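Local coordinates for protein DNA alpha-glucosyltransferase (Enterobacteria phage T4, PDB 1XV5) that belongs to the GT-B clan of glycosyltransferases, with two Rossmann-like domains, and holds a molecule of uridine-5'-diphosphate in a pocket, at residues 60-65 with 91-96; 172-177 with 301-306; 187-192 with 373-378. One frame throughout, in Å; residues are numbered along the deposited sequence.

Contact 1: residues 60-65 with 91-96; sequences VILAKE and EATINN
The amide of Asn96 meets the peptide carbonyl of Leu62 at its nitrogen corner, with the oxygen lying 21° out of the amide plane, so that it is approached neither squarely over a face nor exactly at the edge. The hydrogen bond from Asn96 ND2 to Leu62 O is short, 2.7 Å, but bent, with an angle of 145° at the hydrogen. Because CG stands anti to the carbonyl carbon (chi1 -73°), the side chain leans across to the loop, and Asn96 CB comes to 3.3 Å from Leu62 O. An asparagine suits the place: its short arm carries an N-H from the helix to a carbonyl of the turn. One helical turn earlier two alanine methyls meet, Ala63 CB 3.5 Å from Ala92 CB. The same Ala63 CB lies 3.4 Å from Thr93 OG1, and alanine at 63 and 92 lets the CA atoms of Ala63 and Thr93 approach to 4.1 Å. Leu62 adds CD1, 4.2 Å from Thr93 CG2. The hydroxyl of Thr93 bonds to Asp42, whose carboxylate also takes the backbone N-H groups of Leu62 and Ala63, coupling helix and turn. The turn leads from edge strand 58-60 into helix 66-73, where Glu65 occupies the N-cap; Leu62 packs on Ala69 of that helix and on Ala40 of strand 34-40, while helix 91-103 flanks the turn.

Contact 2: residues 172-177 with 301-306; sequences VYNFQP and YLQRSL
Asn174 and Gln303 come from opposite directions and stack their amides 9° apart, with Asn174 CG 3.3 Å from Gln303 NE2. Neither amide donates to the other; Gln303 OE1 is bonded to the backbone N of Asp143, and Asn174 ND2 weakly to His141 O. The tight centre of the contact is the oxygen of Asn174. Arg304 grips it side-on, NE and NH1 each standing 3.0 Å from Asn174 OD1, and this oxygen lies almost in the guanidinium plane. The NH1 donor uses a lone pair in the carbonyl plane, whereas NE is tilted 25° from it. A bend at chi3 (-61°) turns the guanidinium to present this side, and a salt bridge from NH1 to Glu394 should help fix it. Gln176 crosses Arg304 at about a right angle, with its CG 3.7 Å from Arg304 CB.

Toward Ser305 direct side-chain bonds across the contact give way to one bridging water. It sits 2.8 Å from Asn174 OD1, accepts from Arg304 N at 2.9 Å, and is hydrogen-bonded to Ser305 OG. That small hydroxyl also bonds to His141 and fits beside the ring of Pro177. The more open end lies at Arg304, where a 1,2-ethanediol, probably from the crystallisation liquor, is bound about 4 Å from its side chain.

Strand 172-174 is the last of the first sheet and 301-306 a loop of the second Rossmann-like domain: this is an interdomain junction of the GT-B fold, reinforced by the C-terminal helix 388-399, which carries Glu394.

Contact 3: residues 187-192 with 373-378; sequences TYWKDV and REREKA
Trp189 spreads its indole over the side chain of Arg375, the ring and guanidinium planes being 24° apart. Trp189 NE1 is 3.4 Å from Arg375 CZ and displaced toward the rim of the guanidinium, while the six-membered ring follows the aliphatic part, with Trp189 CZ2 3.6 Å from Arg375 CD. Tryptophan and arginine suit each other: the indole offers a broad flat face, arginine a flat guanidinium at the end of an aliphatic chain, and both keep rim N-H groups for polar partners. Arg375 spends two of its own end-on upon a single backbone oxygen: NH1 lies 3.1 Å and NH2 2.8 Å from Lys190 O. With CG between backbone N and carbonyl carbon (chi1 61°) and the chain extended beyond it, the guanidinium is carried out to the loop; a salt bridge from NE to Asp372 and a bond from NH1 to Gly317 O steady it.

A water at the rim takes the N-H of Trp189 NE1 at 3.1 Å and donates to Glu376 OE1 at 2.6 Å. That carboxylate is also salt-bridged to Arg185, which makes a cation-pi contact with Trp189.

In this surface contact of the second Rossmann-like domain of the GT-B fold, the arginine stacks its face on Trp189 and takes the Lys190 carbonyl at its edge, fastening the loop after helix 181-188 to helix 368-386.

Overall arrangement
The three contacts sample both halves of the two-domain GT-B fold. Contact 1 lies beside strand 58-60, at one edge of the first parallel sheet; contact 2 starts from strand 172-174, at the other edge, with their centres about 31 Å apart. Contact 3 belongs to the second domain, its centre about 26 Å from that of contact 2 and 46 Å from that of contact 1, on the opposite side of the chain's centre. Contact 1 closes before the others open. The segments of contacts 2 and 3 alternate along the chain, and helix 368-386 serves both, since Leu306 packs against its Leu382. Contact 2 joins the two domains, helix 388-399 packing on its Tyr173 and Phe175.

Contact 1: residues 60-65 with 91-96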
loop_
_atom_site.group_PDB
_atom_site.type_symbol
_atom_site.label_atom_id
_atom_site.label_comp_id
_atom_site.label_asym_id
_atom_site.label_seq_id
_atom_site.Cartn_x
_atom_site.Cartn_y
_atom_site.Cartn_z
ATOM N N VAL A 60 0.162 16.118 15.929
ATOM C CA VAL A 60 -0.732 16.757 16.877
ATOM C C VAL A 60 -1.321 15.708 17.806
ATOM O O VAL A 60 -1.712 14.622 17.372
ATOM C CB VAL A 60 -1.873 17.521 16.155
ATOM C CG1 VAL A 60 -2.730 16.557 15.351
ATOM C CG2 VAL A 60 -2.717 18.275 17.170
ATOM N N ILE A 61 -1.356 16.024 19.096
ATOM C CA ILE A 61 -1.909 15.109 20.081
ATOM C C ILE A 61 -3.381 15.459 20.224
ATOM O O ILE A 61 -3.732 16.464 20.840
ATOM C CB ILE A 61 -1.219 15.267 21.447
ATOM C CG1 ILE A 61 0.300 15.180 21.275
ATOM C CG2 ILE A 61 -1.697 14.177 22.394
ATOM C CD1 ILE A 61 1.081 15.480 22.542
ATOM N N LEU A 62 -4.237 14.631 19.640
ATOM C CA LEU A 62 -5.672 14.870 19.680
ATOM C C LEU A 62 -6.217 14.971 21.097
ATOM O O LEU A 62 -7.044 15.832 21.388
ATOM C CB LEU A 62 -6.411 13.762 18.922
ATOM C CG LEU A 62 -6.136 13.652 17.418
ATOM C CD1 LEU A 62 -6.928 12.487 16.844
ATOM C CD2 LEU A 62 -6.520 14.945 16.722
ATOM N N ALA A 63 -5.749 14.091 21.974
ATOM C CA ALA A 63 -6.211 14.076 23.355
ATOM C C ALA A 63 -5.812 15.304 24.168
ATOM O O ALA A 63 -6.430 15.591 25.194
ATOM C CB ALA A 63 -5.709 12.817 24.050
ATOM N N LYS A 64 -4.798 16.038 23.716
ATOM C CA LYS A 64 -4.338 17.200 24.471
ATOM C C LYS A 64 -4.140 18.484 23.674
ATOM O O LYS A 64 -3.879 19.540 24.252
ATOM C CB LYS A 64 -3.035 16.850 25.187
ATOM C CG LYS A 64 -3.128 15.592 26.029
ATOM C CD LYS A 64 -1.811 15.287 26.705
ATOM C CE LYS A 64 -1.908 14.049 27.579
ATOM N NZ LYS A 64 -0.625 13.771 28.279
ATOM N N GLU A 65 -4.261 18.400 22.354
ATOM C CA GLU A 65 -4.080 19.575 21.511
ATOM C C GLU A 65 -5.252 19.784 20.562
ATOM O O GLU A 65 -5.062 20.050 19.376
ATOM C CB GLU A 65 -2.778 19.448 20.717
ATOM C CG GLU A 65 -1.525 19.636 21.559
ATOM C CD GLU A 65 -0.248 19.320 20.799
ATOM O OE1 GLU A 65 0.832 19.774 21.238
ATOM O OE2 GLU A 65 -0.318 18.611 19.773
ATOM N N GLU A 91 -9.910 7.521 25.705
ATOM C CA GLU A 91 -11.145 8.252 25.445
ATOM C C GLU A 91 -10.959 9.673 24.925
ATOM O O GLU A 91 -11.646 10.090 23.993
ATOM C CB GLU A 91 -12.009 8.286 26.710
ATOM C CG GLU A 91 -12.584 6.933 27.092
ATOM C CD GLU A 91 -13.440 6.339 25.987
ATOM O OE1 GLU A 91 -14.439 6.983 25.596
ATOM O OE2 GLU A 91 -13.114 5.231 25.507
ATOM N N ALA A 92 -10.037 10.418 25.525
ATOM C CA ALA A 92 -9.791 11.795 25.112
ATOM C C ALA A 92 -9.435 11.883 23.629
ATOM O O ALA A 92 -9.857 12.806 22.932
ATOM C CB ALA A 92 -8.676 12.399 25.953
ATOM N N THR A 93 -8.660 10.919 23.152
ATOM C CA THR A 93 -8.249 10.903 21.755
ATOM C C THR A 93 -9.439 10.782 20.809
ATOM O O THR A 93 -9.624 11.618 19.925
ATOM C CB THR A 93 -7.272 9.746 21.488
ATOM O OG1 THR A 93 -6.062 9.972 22.220
ATOM C CG2 THR A 93 -6.954 9.642 19.998
ATOM N N ILE A 94 -10.245 9.743 20.999
ATOM C CA ILE A 94 -11.407 9.521 20.148
ATOM C C ILE A 94 -12.491 10.578 20.359
ATOM O O ILE A 94 -13.151 10.996 19.409
ATOM C CB ILE A 94 -12.004 8.113 20.382
ATOM C CG1 ILE A 94 -13.229 7.905 19.488
ATOM C CG2 ILE A 94 -12.369 7.935 21.847
ATOM C CD1 ILE A 94 -12.936 8.037 18.002
ATOM N N ASN A 95 -12.674 11.013 21.602
ATOM C CA ASN A 95 -13.677 12.032 21.894
ATOM C C ASN A 95 -13.338 13.337 21.180
ATOM O O ASN A 95 -14.204 13.964 20.565
ATOM C CB ASN A 95 -13.769 12.269 23.404
ATOM C CG ASN A 95 -14.385 11.093 24.143
ATOM O OD1 ASN A 95 -14.371 11.042 25.376
ATOM N ND2 ASN A 95 -14.941 10.145 23.395
ATOM N N ASN A 96 -12.076 13.750 21.256
ATOM C CA ASN A 96 -11.667 14.981 20.596
ATOM C C ASN A 96 -11.697 14.826 19.082
ATOM O O ASN A 96 -11.875 15.806 18.361
ATOM C CB ASN A 96 -10.273 15.415 21.059
ATOM C CG ASN A 96 -10.280 15.978 22.469
ATOM O OD1 ASN A 96 -11.313 16.435 22.955
ATOM N ND2 ASN A 96 -9.126 15.965 23.124
#

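Contact 2: residues 172-177 with 301-306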
loop_
_atom_site.group_PDB
_atom_site.type_symbol
_atom_site.label_atom_id
_atom_site.label_comp_id
_atom_site.label_asym_id
_atom_site.label_seq_id
_atom_site.Cartn_x
_atom_site.Cartn_y
_atom_site.Cartn_z
ATOM N N VAL A 172 -20.083 5.766 -2.940
ATOM C CA VAL A 172 -18.696 5.399 -2.678
ATOM C C VAL A 172 -18.038 5.207 -4.036
ATOM O O VAL A 172 -18.501 4.405 -4.852
ATOM C CB VAL A 172 -18.573 4.078 -1.883
ATOM C CG1 VAL A 172 -17.094 3.734 -1.671
ATOM C CG2 VAL A 172 -19.285 4.207 -0.540
ATOM N N TYR A 173 -16.966 5.951 -4.277
ATOM C CA TYR A 173 -16.249 5.873 -5.540
ATOM C C TYR A 173 -15.037 4.968 -5.427
ATOM O O TYR A 173 -14.417 4.868 -4.371
ATOM C CB TYR A 173 -15.781 7.263 -5.958
ATOM C CG TYR A 173 -16.900 8.253 -6.153
ATOM C CD1 TYR A 173 -17.642 8.273 -7.333
ATOM C CD2 TYR A 173 -17.224 9.168 -5.152
ATOM C CE1 TYR A 173 -18.678 9.182 -7.514
ATOM C CE2 TYR A 173 -18.259 10.082 -5.322
ATOM C CZ TYR A 173 -18.981 10.082 -6.506
ATOM O OH TYR A 173 -20.002 10.988 -6.679
ATOM N N ASN A 174 -14.688 4.313 -6.524
ATOM C CA ASN A 174 -13.520 3.454 -6.513
ATOM C C ASN A 174 -12.291 4.323 -6.742
ATOM O O ASN A 174 -12.377 5.380 -7.367
ATOM C CB ASN A 174 -13.614 2.409 -7.619
ATOM C CG ASN A 174 -12.431 1.468 -7.622
ATOM O OD1 ASN A 174 -11.499 1.619 -8.416
ATOM N ND2 ASN A 174 -12.453 0.496 -6.718
ATOM N N PHE A 175 -11.150 3.877 -6.229
ATOM C CA PHE A 175 -9.903 4.602 -6.411
ATOM C C PHE A 175 -8.751 3.611 -6.372
ATOM O O PHE A 175 -8.903 2.488 -5.884
ATOM C CB PHE A 175 -9.708 5.645 -5.301
ATOM C CG PHE A 175 -9.054 5.098 -4.053
ATOM C CD1 PHE A 175 -7.694 5.292 -3.821
ATOM C CD2 PHE A 175 -9.798 4.386 -3.119
ATOM C CE1 PHE A 175 -7.080 4.786 -2.672
ATOM C CE2 PHE A 175 -9.199 3.874 -1.967
ATOM C CZ PHE A 175 -7.835 4.075 -1.742
ATOM N N GLN A 176 -7.612 4.029 -6.912
ATOM C CA GLN A 176 -6.397 3.223 -6.892
ATOM C C GLN A 176 -5.392 4.072 -6.132
ATOM O O GLN A 176 -5.393 5.294 -6.270
ATOM C CB GLN A 176 -5.837 3.001 -8.297
ATOM C CG GLN A 176 -6.717 2.228 -9.240
ATOM C CD GLN A 176 -6.157 2.248 -10.648
ATOM O OE1 GLN A 176 -5.143 1.604 -10.944
ATOM N NE2 GLN A 176 -6.804 3.006 -11.523
ATOM N N PRO A 177 -4.533 3.447 -5.312
ATOM C CA PRO A 177 -3.520 4.192 -4.549
ATOM C C PRO A 177 -2.359 4.477 -5.512
ATOM O O PRO A 177 -1.570 3.582 -5.828
ATOM C CB PRO A 177 -3.153 3.219 -3.433
ATOM C CG PRO A 177 -3.302 1.879 -4.093
ATOM C CD PRO A 177 -4.561 2.023 -4.920
ATOM N N TYR A 301 -12.126 -8.020 -2.796
ATOM C CA TYR A 301 -11.363 -6.825 -2.446
ATOM C C TYR A 301 -10.597 -6.228 -3.621
ATOM O O TYR A 301 -10.013 -5.153 -3.498
ATOM C CB TYR A 301 -10.350 -7.150 -1.343
ATOM C CG TYR A 301 -10.952 -7.755 -0.101
ATOM C CD1 TYR A 301 -11.826 -7.020 0.701
ATOM C CD2 TYR A 301 -10.667 -9.072 0.266
ATOM C CE1 TYR A 301 -12.407 -7.582 1.839
ATOM C CE2 TYR A 301 -11.244 -9.645 1.402
ATOM C CZ TYR A 301 -12.114 -8.894 2.181
ATOM O OH TYR A 301 -12.706 -9.457 3.292
ATOM N N LEU A 302 -10.604 -6.919 -4.755
ATOM C CA LEU A 302 -9.848 -6.463 -5.916
ATOM C C LEU A 302 -10.664 -5.901 -7.071
ATOM O O LEU A 302 -11.562 -6.565 -7.587
ATOM C CB LEU A 302 -8.979 -7.618 -6.430
ATOM C CG LEU A 302 -7.986 -8.187 -5.406
ATOM C CD1 LEU A 302 -7.376 -9.483 -5.930
ATOM C CD2 LEU A 302 -6.894 -7.162 -5.118
ATOM N N GLN A 303 -10.335 -4.677 -7.478
ATOM C CA GLN A 303 -11.004 -4.027 -8.598
ATOM C C GLN A 303 -9.927 -3.530 -9.566
ATOM O O GLN A 303 -9.697 -4.154 -10.604
ATOM C CB GLN A 303 -11.890 -2.866 -8.114
ATOM C CG GLN A 303 -12.865 -2.360 -9.182
ATOM C CD GLN A 303 -14.074 -1.647 -8.592
ATOM O OE1 GLN A 303 -14.639 -2.092 -7.593
ATOM N NE2 GLN A 303 -14.491 -0.552 -9.225
ATOM N N ARG A 304 -9.255 -2.431 -9.222
ATOM C CA ARG A 304 -8.184 -1.884 -10.065
ATOM C C ARG A 304 -6.914 -1.612 -9.263
ATOM O O ARG A 304 -5.865 -1.343 -9.830
ATOM C CB ARG A 304 -8.595 -0.542 -10.699
ATOM C CG ARG A 304 -9.725 -0.586 -11.718
ATOM C CD ARG A 304 -9.991 0.826 -12.260
ATOM N NE ARG A 304 -10.392 1.748 -11.197
ATOM C CZ ARG A 304 -10.382 3.075 -11.306
ATOM N NH1 ARG A 304 -10.761 3.831 -10.282
ATOM N NH2 ARG A 304 -9.987 3.650 -12.435
ATOM N N SER A 305 -7.003 -1.688 -7.942
ATOM C CA SER A 305 -5.857 -1.360 -7.106
ATOM C C SER A 305 -4.728 -2.360 -6.891
ATOM O O SER A 305 -4.933 -3.431 -6.315
ATOM C CB SER A 305 -6.345 -0.911 -5.725
ATOM O OG SER A 305 -7.272 0.153 -5.824
ATOM N N LEU A 306 -3.537 -2.005 -7.365
ATOM C CA LEU A 306 -2.360 -2.814 -7.091
ATOM C C LEU A 306 -1.906 -2.110 -5.818
ATOM O O LEU A 306 -2.435 -1.043 -5.477
ATOM C CB LEU A 306 -1.284 -2.668 -8.172
ATOM C CG LEU A 306 -1.406 -3.599 -9.378
ATOM C CD1 LEU A 306 -0.327 -3.248 -10.396
ATOM C CD2 LEU A 306 -1.272 -5.059 -8.925
HETATM O O HOH W 1 -9.501 -0.144 -7.411
#

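Contact 3: residues 187-192 with 373-378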
loop_
_atom_site.group_PDB
_atom_site.type_symbol
_atom_site.label_atom_id
_atom_site.label_comp_id
_atom_site.label_asym_id
_atom_site.label_seq_id
_atom_site.Cartn_x
_atom_site.Cartn_y
_atom_site.Cartn_z
ATOM N N THR A 187 15.199 7.897 -10.146
ATOM C CA THR A 187 16.071 7.908 -8.979
ATOM C C THR A 187 16.774 6.583 -8.685
ATOM O O THR A 187 17.880 6.580 -8.148
ATOM C CB THR A 187 15.277 8.316 -7.708
ATOM O OG1 THR A 187 14.773 9.647 -7.865
ATOM C CG2 THR A 187 16.163 8.261 -6.470
ATOM N N TYR A 188 16.156 5.462 -9.045
ATOM C CA TYR A 188 16.745 4.160 -8.733
ATOM C C TYR A 188 17.094 3.198 -9.858
ATOM O O TYR A 188 17.833 2.244 -9.628
ATOM C CB TYR A 188 15.838 3.411 -7.750
ATOM C CG TYR A 188 15.627 4.149 -6.457
ATOM C CD1 TYR A 188 14.535 4.999 -6.287
ATOM C CD2 TYR A 188 16.549 4.043 -5.422
ATOM C CE1 TYR A 188 14.368 5.727 -5.117
ATOM C CE2 TYR A 188 16.396 4.771 -4.245
ATOM C CZ TYR A 188 15.304 5.611 -4.102
ATOM O OH TYR A 188 15.149 6.341 -2.948
ATOM N N TRP A 189 16.565 3.425 -11.055
ATOM C CA TRP A 189 16.824 2.517 -12.171
ATOM C C TRP A 189 18.316 2.262 -12.390
ATOM O O TRP A 189 19.118 3.197 -12.467
ATOM C CB TRP A 189 16.190 3.072 -13.447
ATOM C CG TRP A 189 15.930 2.042 -14.512
ATOM C CD1 TRP A 189 16.798 1.618 -15.478
ATOM C CD2 TRP A 189 14.699 1.345 -14.743
ATOM N NE1 TRP A 189 16.180 0.704 -16.302
ATOM C CE2 TRP A 189 14.893 0.517 -15.873
ATOM C CE3 TRP A 189 13.452 1.341 -14.106
ATOM C CZ2 TRP A 189 13.880 -0.308 -16.383
ATOM C CZ3 TRP A 189 12.442 0.518 -14.613
ATOM C CH2 TRP A 189 12.667 -0.294 -15.742
ATOM N N LYS A 190 18.679 0.988 -12.492
ATOM C CA LYS A 190 20.068 0.594 -12.693
ATOM C C LYS A 190 20.278 -0.012 -14.073
ATOM O O LYS A 190 19.337 -0.509 -14.689
ATOM C CB LYS A 190 20.478 -0.454 -11.652
ATOM C CG LYS A 190 20.389 -0.003 -10.204
ATOM C CD LYS A 190 21.475 1.007 -9.870
ATOM C CE LYS A 190 21.428 1.406 -8.398
ATOM N NZ LYS A 190 20.153 2.092 -8.052
ATOM N N ASP A 191 21.515 0.028 -14.553
ATOM C CA ASP A 191 21.828 -0.581 -15.836
ATOM C C ASP A 191 21.767 -2.076 -15.531
ATOM O O ASP A 191 22.095 -2.493 -14.416
ATOM C CB ASP A 191 23.233 -0.188 -16.299
ATOM C CG ASP A 191 23.575 -0.750 -17.671
ATOM O OD1 ASP A 191 24.063 -1.899 -17.753
ATOM O OD2 ASP A 191 23.341 -0.043 -18.674
ATOM N N VAL A 192 21.350 -2.876 -16.505
ATOM C CA VAL A 192 21.224 -4.316 -16.294
ATOM C C VAL A 192 22.506 -4.987 -15.789
ATOM O O VAL A 192 22.448 -5.975 -15.054
ATOM C CB VAL A 192 20.725 -5.031 -17.586
ATOM C CG1 VAL A 192 21.781 -4.959 -18.679
ATOM C CG2 VAL A 192 20.360 -6.480 -17.274
ATOM N N ARG A 373 14.263 -5.853 -21.975
ATOM C CA ARG A 373 13.012 -5.656 -22.696
ATOM C C ARG A 373 11.826 -5.915 -21.781
ATOM O O ARG A 373 10.863 -5.153 -21.770
ATOM C CB ARG A 373 12.914 -6.589 -23.911
ATOM C CG ARG A 373 13.868 -6.249 -25.046
ATOM C CD ARG A 373 13.446 -6.938 -26.343
ATOM N NE ARG A 373 13.563 -8.395 -26.273
ATOM C CZ ARG A 373 14.708 -9.061 -26.391
ATOM N NH1 ARG A 373 15.845 -8.406 -26.587
ATOM N NH2 ARG A 373 14.717 -10.386 -26.316
ATOM N N GLU A 374 11.903 -6.991 -21.003
ATOM C CA GLU A 374 10.803 -7.341 -20.115
ATOM C C GLU A 374 10.531 -6.304 -19.034
ATOM O O GLU A 374 9.374 -5.962 -18.789
ATOM C CB GLU A 374 11.046 -8.714 -19.487
ATOM C CG GLU A 374 11.030 -9.845 -20.511
ATOM C CD GLU A 374 9.734 -9.894 -21.307
ATOM O OE1 GLU A 374 8.659 -10.076 -20.695
ATOM O OE2 GLU A 374 9.787 -9.753 -22.549
ATOM N N ARG A 375 11.572 -5.790 -18.389
ATOM C CA ARG A 375 11.317 -4.799 -17.353
ATOM C C ARG A 375 10.875 -3.461 -17.945
ATOM O O ARG A 375 10.146 -2.715 -17.299
ATOM C CB ARG A 375 12.531 -4.617 -16.432
ATOM C CG ARG A 375 13.799 -4.144 -17.095
ATOM C CD ARG A 375 14.823 -3.748 -16.032
ATOM N NE ARG A 375 16.059 -3.250 -16.625
ATOM C CZ ARG A 375 16.986 -2.570 -15.959
ATOM N NH1 ARG A 375 16.821 -2.306 -14.668
ATOM N NH2 ARG A 375 18.071 -2.143 -16.591
ATOM N N GLU A 376 11.306 -3.145 -19.165
ATOM C CA GLU A 376 10.858 -1.894 -19.778
ATOM C C GLU A 376 9.347 -2.017 -20.001
ATOM O O GLU A 376 8.605 -1.046 -19.848
ATOM C CB GLU A 376 11.575 -1.636 -21.111
ATOM C CG GLU A 376 13.026 -1.181 -20.956
ATOM C CD GLU A 376 13.164 0.256 -20.467
ATOM O OE1 GLU A 376 14.305 0.680 -20.189
ATOM O OE2 GLU A 376 12.143 0.970 -20.369
ATOM N N LYS A 377 8.891 -3.215 -20.352
ATOM C CA LYS A 377 7.462 -3.433 -20.550
ATOM C C LYS A 377 6.709 -3.313 -19.224
ATOM O O LYS A 377 5.653 -2.687 -19.163
ATOM C CB LYS A 377 7.194 -4.809 -21.169
ATOM C CG LYS A 377 7.502 -4.875 -22.661
ATOM C CD LYS A 377 7.047 -6.186 -23.292
ATOM C CE LYS A 377 7.860 -7.366 -22.800
ATOM N NZ LYS A 377 7.558 -8.602 -23.587
ATOM N N ALA A 378 7.260 -3.902 -18.164
ATOM C CA ALA A 378 6.619 -3.856 -16.851
ATOM C C ALA A 378 6.513 -2.426 -16.353
ATOM O O ALA A 378 5.474 -2.016 -15.842
ATOM C CB ALA A 378 7.397 -4.697 -15.851
HETATM O O HOH W 2 16.450 -0.368 -19.156
HETATM O O HOH W 3 20.265 -1.749 -18.997
#